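Local coordinates for membrane-bound lysozyme inhibitor of C-type lysozyme (PDB 3F6Z), which specifically inhibits C-type lysozymes and is a lipoprotein of the outer membrane in Pseudomonas aeruginosa, at residues V33-K38 with Y72-K77; S42-P47 with A65-G70. All coordinates share one frame; numbering follows the deposited sequence.

Contact 1. Residues V33-K38 with Y72-K77; sequences VQYLNK and YIWWTK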
# COMPACT_ATOMS: atom_id res chain seq x y z
N VAL B 33 6.10 -4.14 19.40
CA VAL B 33 5.01 -4.24 18.45
C VAL B 33 4.04 -5.34 18.86
O VAL B 33 4.43 -6.35 19.43
CB VAL B 33 5.56 -4.58 17.03
CG1 VAL B 33 4.41 -4.92 16.08
CG2 VAL B 33 6.37 -3.41 16.49
N GLN B 34 2.76 -5.13 18.58
CA GLN B 34 1.78 -6.15 18.90
C GLN B 34 1.25 -6.73 17.60
O GLN B 34 0.76 -6.00 16.74
CB GLN B 34 0.62 -5.60 19.73
CG GLN B 34 -0.33 -6.70 20.19
CD GLN B 34 -1.46 -6.21 21.06
OE1 GLN B 34 -2.34 -5.47 20.62
NE2 GLN B 34 -1.45 -6.62 22.33
N TYR B 35 1.36 -8.04 17.46
CA TYR B 35 0.88 -8.70 16.26
C TYR B 35 -0.44 -9.39 16.56
O TYR B 35 -0.59 -10.02 17.61
CB TYR B 35 1.91 -9.72 15.77
CG TYR B 35 3.17 -9.06 15.25
CD1 TYR B 35 3.15 -8.36 14.05
CD2 TYR B 35 4.36 -9.10 15.98
CE1 TYR B 35 4.29 -7.70 13.58
CE2 TYR B 35 5.50 -8.45 15.52
CZ TYR B 35 5.46 -7.75 14.33
OH TYR B 35 6.56 -7.09 13.87
N LEU B 36 -1.40 -9.24 15.65
CA LEU B 36 -2.71 -9.86 15.81
C LEU B 36 -3.07 -10.59 14.53
O LEU B 36 -3.18 -9.98 13.46
CB LEU B 36 -3.78 -8.82 16.13
CG LEU B 36 -3.63 -8.04 17.44
CD1 LEU B 36 -2.88 -6.74 17.18
CD2 LEU B 36 -5.00 -7.74 18.03
N ASN B 37 -3.23 -11.91 14.64
CA ASN B 37 -3.58 -12.75 13.51
C ASN B 37 -4.89 -13.48 13.79
O ASN B 37 -4.99 -14.28 14.73
CB ASN B 37 -2.47 -13.77 13.25
CG ASN B 37 -1.11 -13.12 13.06
OD1 ASN B 37 -0.14 -13.48 13.72
ND2 ASN B 37 -1.04 -12.16 12.14
N LYS B 38 -5.90 -13.20 12.97
CA LYS B 38 -7.20 -13.82 13.12
C LYS B 38 -7.84 -14.03 11.75
O LYS B 38 -8.35 -13.09 11.14
CB LYS B 38 -8.09 -12.92 13.99
CG LYS B 38 -9.51 -13.43 14.19
CD LYS B 38 -10.30 -12.46 15.06
CE LYS B 38 -11.78 -12.83 15.12
NZ LYS B 38 -12.02 -14.14 15.79
N TYR B 72 3.65 4.86 6.10
CA TYR B 72 4.61 3.83 6.46
C TYR B 72 4.31 2.42 5.97
O TYR B 72 3.16 2.07 5.68
CB TYR B 72 4.74 3.74 7.99
CG TYR B 72 5.29 4.97 8.66
CD1 TYR B 72 6.66 5.23 8.69
CD2 TYR B 72 4.44 5.87 9.31
CE1 TYR B 72 7.18 6.35 9.34
CE2 TYR B 72 4.93 7.00 9.96
CZ TYR B 72 6.30 7.23 9.98
OH TYR B 72 6.79 8.35 10.61
N ILE B 73 5.37 1.63 5.89
CA ILE B 73 5.29 0.23 5.51
C ILE B 73 6.18 -0.47 6.55
O ILE B 73 7.33 -0.08 6.76
CB ILE B 73 5.85 -0.05 4.09
CG1 ILE B 73 4.95 0.57 3.02
CG2 ILE B 73 5.96 -1.56 3.87
CD1 ILE B 73 3.55 -0.05 2.93
N TRP B 74 5.62 -1.47 7.22
CA TRP B 74 6.36 -2.25 8.20
C TRP B 74 6.42 -3.65 7.59
O TRP B 74 5.41 -4.34 7.49
CB TRP B 74 5.61 -2.27 9.54
CG TRP B 74 6.25 -3.12 10.60
CD1 TRP B 74 5.75 -4.28 11.13
CD2 TRP B 74 7.47 -2.85 11.30
NE1 TRP B 74 6.59 -4.75 12.11
CE2 TRP B 74 7.65 -3.89 12.24
CE3 TRP B 74 8.43 -1.84 11.23
CZ2 TRP B 74 8.76 -3.94 13.10
CZ3 TRP B 74 9.53 -1.89 12.08
CH2 TRP B 74 9.68 -2.94 13.01
N TRP B 75 7.61 -4.04 7.15
CA TRP B 75 7.80 -5.33 6.49
C TRP B 75 8.74 -6.23 7.28
O TRP B 75 9.93 -5.94 7.43
CB TRP B 75 8.38 -5.07 5.10
CG TRP B 75 8.07 -6.10 4.06
CD1 TRP B 75 7.79 -7.43 4.26
CD2 TRP B 75 8.11 -5.91 2.64
NE1 TRP B 75 7.65 -8.06 3.05
CE2 TRP B 75 7.84 -7.15 2.04
CE3 TRP B 75 8.34 -4.79 1.82
CZ2 TRP B 75 7.81 -7.33 0.65
CZ3 TRP B 75 8.31 -4.96 0.44
CH2 TRP B 75 8.04 -6.22 -0.13
N THR B 76 8.22 -7.34 7.79
CA THR B 76 9.02 -8.26 8.57
C THR B 76 9.39 -9.52 7.80
O THR B 76 8.65 -9.98 6.93
CB THR B 76 8.28 -8.67 9.86
OG1 THR B 76 7.23 -9.60 9.53
CG2 THR B 76 7.67 -7.44 10.53
N LYS B 77 10.55 -10.07 8.14
CA LYS B 77 11.08 -11.28 7.53
C LYS B 77 11.79 -11.99 8.68
O LYS B 77 12.88 -11.60 9.09
CB LYS B 77 12.07 -10.90 6.42
CG LYS B 77 12.78 -12.06 5.75
CD LYS B 77 11.84 -12.92 4.92
CE LYS B 77 12.62 -14.03 4.22
NZ LYS B 77 11.80 -14.79 3.24
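Trp74 and Tyr35 meet in the middle of the barrel, each reaching in from its own strand, and they are best followed along the indole. From CB, the first torsion puts CG anti to the backbone N (chi1 176°), which carries the ring away from strand 72-77 toward Val33 and Tyr35. Trp74 CD1 comes first, 4.5 Å from CE1 of Tyr35 in loose apolar contact. Trp74 NE1 then donates its hydrogen to Tyr35 OH across 2.9 Å, with an N-H...O angle of 167°, and the hydroxyl lies in the plane of the indole. The two side chains cross at about a right angle, and the rings meet at their edges, through NE1 and the phenol oxygen. Farther round, Trp74 CZ2 lies 4.2 Å from CG2 of Val33, while CG1 of the same valine covers one face of the Tyr35 ring near its rim. CG2 of Thr76 comes from the opposite direction to 3.5 Å from Tyr35 OH. That hydroxyl is also hydrogen-bonded to Tyr23 OH, and the Tyr23 ring packs edge-to-face with Trp74. An indole N-H can only donate, so the buried phenol oxygen must act as acceptor here; the bond satisfies the N-H inside the barrel and helps fix the rotation of the indole across a gap too wide for backbone pairing.

Contact 2. Residues S42-P47 with A65-G70; sequences SLAVVP and AKYAAG
The contact is a CH-pi pair between Ala44 and Tyr67 with a water bridge from Ser42 and Leu43 to the Tyr67 hydroxyl, inside the barrel between strands 41-49 and 65-69. The strands are not neighbours in the sheet. Their axes come within 7.6 Å at 62°, and no direct hydrogen bond links the two segments, so side chains and one water make the contact. Ala44 CB sits over one face of the Tyr67 ring, 3.8 Å from its centroid and 14° off the ring normal, a CH-pi contact; its nearest ring atom is CD1. With CG of Tyr67 beside the backbone N (chi1 -56°), the ring reaches across to the inward side of Ala44, and its CE1 corner lies 3.7 Å from Ser42 OG. In this antiparallel eight-stranded barrel, strand 52-59 runs between the two in the sheet order, and its Phe56 also packs on Tyr67. The side chain of Tyr35, from strand 30-38, touches Ala44 as well. At the phenol end a single water is held by three oxygens: it donates to Leu43 O at 2.8 Å, and it is hydrogen-bonded to Ser42 OG at 2.9 Å and to Tyr67 OH at 2.6 Å. Ser42 OG and Tyr67 OH do not bond directly. Tyr67 OH has a further hydrogen bond, to a polar side chain of another protein in the assembly, which places this end of the barrel against that protein; the Tyr67 side chain is about 10 Å from that of Lys77, thought to take part directly in lysozyme inhibition.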
# COMPACT_ATOMS: atom_id res chain seq x y z
N SER B 42 -4.72 -9.79 9.64
CA SER B 42 -3.43 -9.85 10.29
C SER B 42 -3.00 -8.40 10.47
O SER B 42 -2.88 -7.65 9.50
CB SER B 42 -2.44 -10.60 9.40
OG SER B 42 -1.14 -10.59 9.96
N LEU B 43 -2.77 -8.00 11.72
CA LEU B 43 -2.40 -6.62 12.00
C LEU B 43 -1.12 -6.51 12.82
O LEU B 43 -0.67 -7.48 13.43
CB LEU B 43 -3.53 -5.92 12.75
CG LEU B 43 -4.94 -6.09 12.19
CD1 LEU B 43 -5.95 -5.55 13.21
CD2 LEU B 43 -5.07 -5.38 10.85
N ALA B 44 -0.57 -5.31 12.82
CA ALA B 44 0.64 -5.01 13.57
C ALA B 44 0.48 -3.59 14.09
O ALA B 44 0.33 -2.65 13.30
CB ALA B 44 1.86 -5.10 12.66
N VAL B 45 0.49 -3.44 15.41
CA VAL B 45 0.35 -2.14 16.04
C VAL B 45 1.77 -1.66 16.28
O VAL B 45 2.51 -2.22 17.10
CB VAL B 45 -0.45 -2.24 17.37
CG1 VAL B 45 -0.69 -0.86 17.95
CG2 VAL B 45 -1.78 -2.95 17.13
N VAL B 46 2.17 -0.62 15.56
CA VAL B 46 3.53 -0.14 15.66
C VAL B 46 3.70 1.30 16.04
O VAL B 46 3.06 2.18 15.48
CB VAL B 46 4.28 -0.32 14.32
CG1 VAL B 46 5.72 0.10 14.48
CG2 VAL B 46 4.15 -1.76 13.82
N PRO B 47 4.58 1.57 17.02
CA PRO B 47 4.80 2.96 17.41
C PRO B 47 5.89 3.46 16.45
O PRO B 47 7.09 3.22 16.66
CB PRO B 47 5.28 2.86 18.86
CG PRO B 47 5.99 1.52 18.88
CD PRO B 47 5.05 0.64 18.07
N ALA B 65 6.27 -10.62 5.82
CA ALA B 65 4.96 -10.14 6.27
C ALA B 65 4.99 -8.63 6.12
O ALA B 65 5.64 -7.93 6.89
CB ALA B 65 4.72 -10.53 7.73
N LYS B 66 4.30 -8.15 5.10
CA LYS B 66 4.24 -6.72 4.81
C LYS B 66 2.96 -6.11 5.39
O LYS B 66 1.87 -6.65 5.19
CB LYS B 66 4.30 -6.51 3.30
CG LYS B 66 4.36 -5.05 2.85
CD LYS B 66 4.43 -4.98 1.33
CE LYS B 66 4.34 -3.56 0.82
NZ LYS B 66 4.19 -3.56 -0.66
N TYR B 67 3.11 -4.98 6.08
CA TYR B 67 1.99 -4.28 6.70
C TYR B 67 2.00 -2.80 6.29
O TYR B 67 3.07 -2.20 6.14
CB TYR B 67 2.10 -4.36 8.24
CG TYR B 67 2.18 -5.76 8.82
CD1 TYR B 67 1.03 -6.41 9.29
CD2 TYR B 67 3.40 -6.42 8.97
CE1 TYR B 67 1.10 -7.68 9.89
CE2 TYR B 67 3.49 -7.68 9.57
CZ TYR B 67 2.34 -8.30 10.04
OH TYR B 67 2.41 -9.53 10.66
N ALA B 68 0.81 -2.22 6.15
CA ALA B 68 0.71 -0.82 5.74
C ALA B 68 -0.17 0.05 6.63
O ALA B 68 -1.16 -0.42 7.20
CB ALA B 68 0.20 -0.76 4.30
N ALA B 69 0.21 1.31 6.75
CA ALA B 69 -0.53 2.30 7.54
C ALA B 69 0.07 3.68 7.31
O ALA B 69 1.30 3.82 7.26
CB ALA B 69 -0.50 1.95 9.03
N GLY B 70 -0.79 4.69 7.16
CA GLY B 70 -0.31 6.04 6.94
C GLY B 70 0.67 6.09 5.79
O GLY B 70 0.40 5.53 4.72
O HOH W 1 0.41 -9.83 12.33

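From the N terminus the chain lays down 33-38, turns, and returns antiparallel through 42-47, with Leu36 O and Leu43 N joined by a probable backbone hydrogen bond. After strand 52-59 it reaches 65-70, where contact 2 closes the shorter loop. One more turn brings it to 72-77, antiparallel to 65-69 and probably bonded to it from Thr76 O to Ala65 N; there contact 1 closes the longer loop, which encloses the other completely. Nothing crosses. Two neighbouring strand pairs therefore face each other over the barrel interior, the outer strands through contact 1 and the inner ones through contact 2, with centres about 4 Å apart.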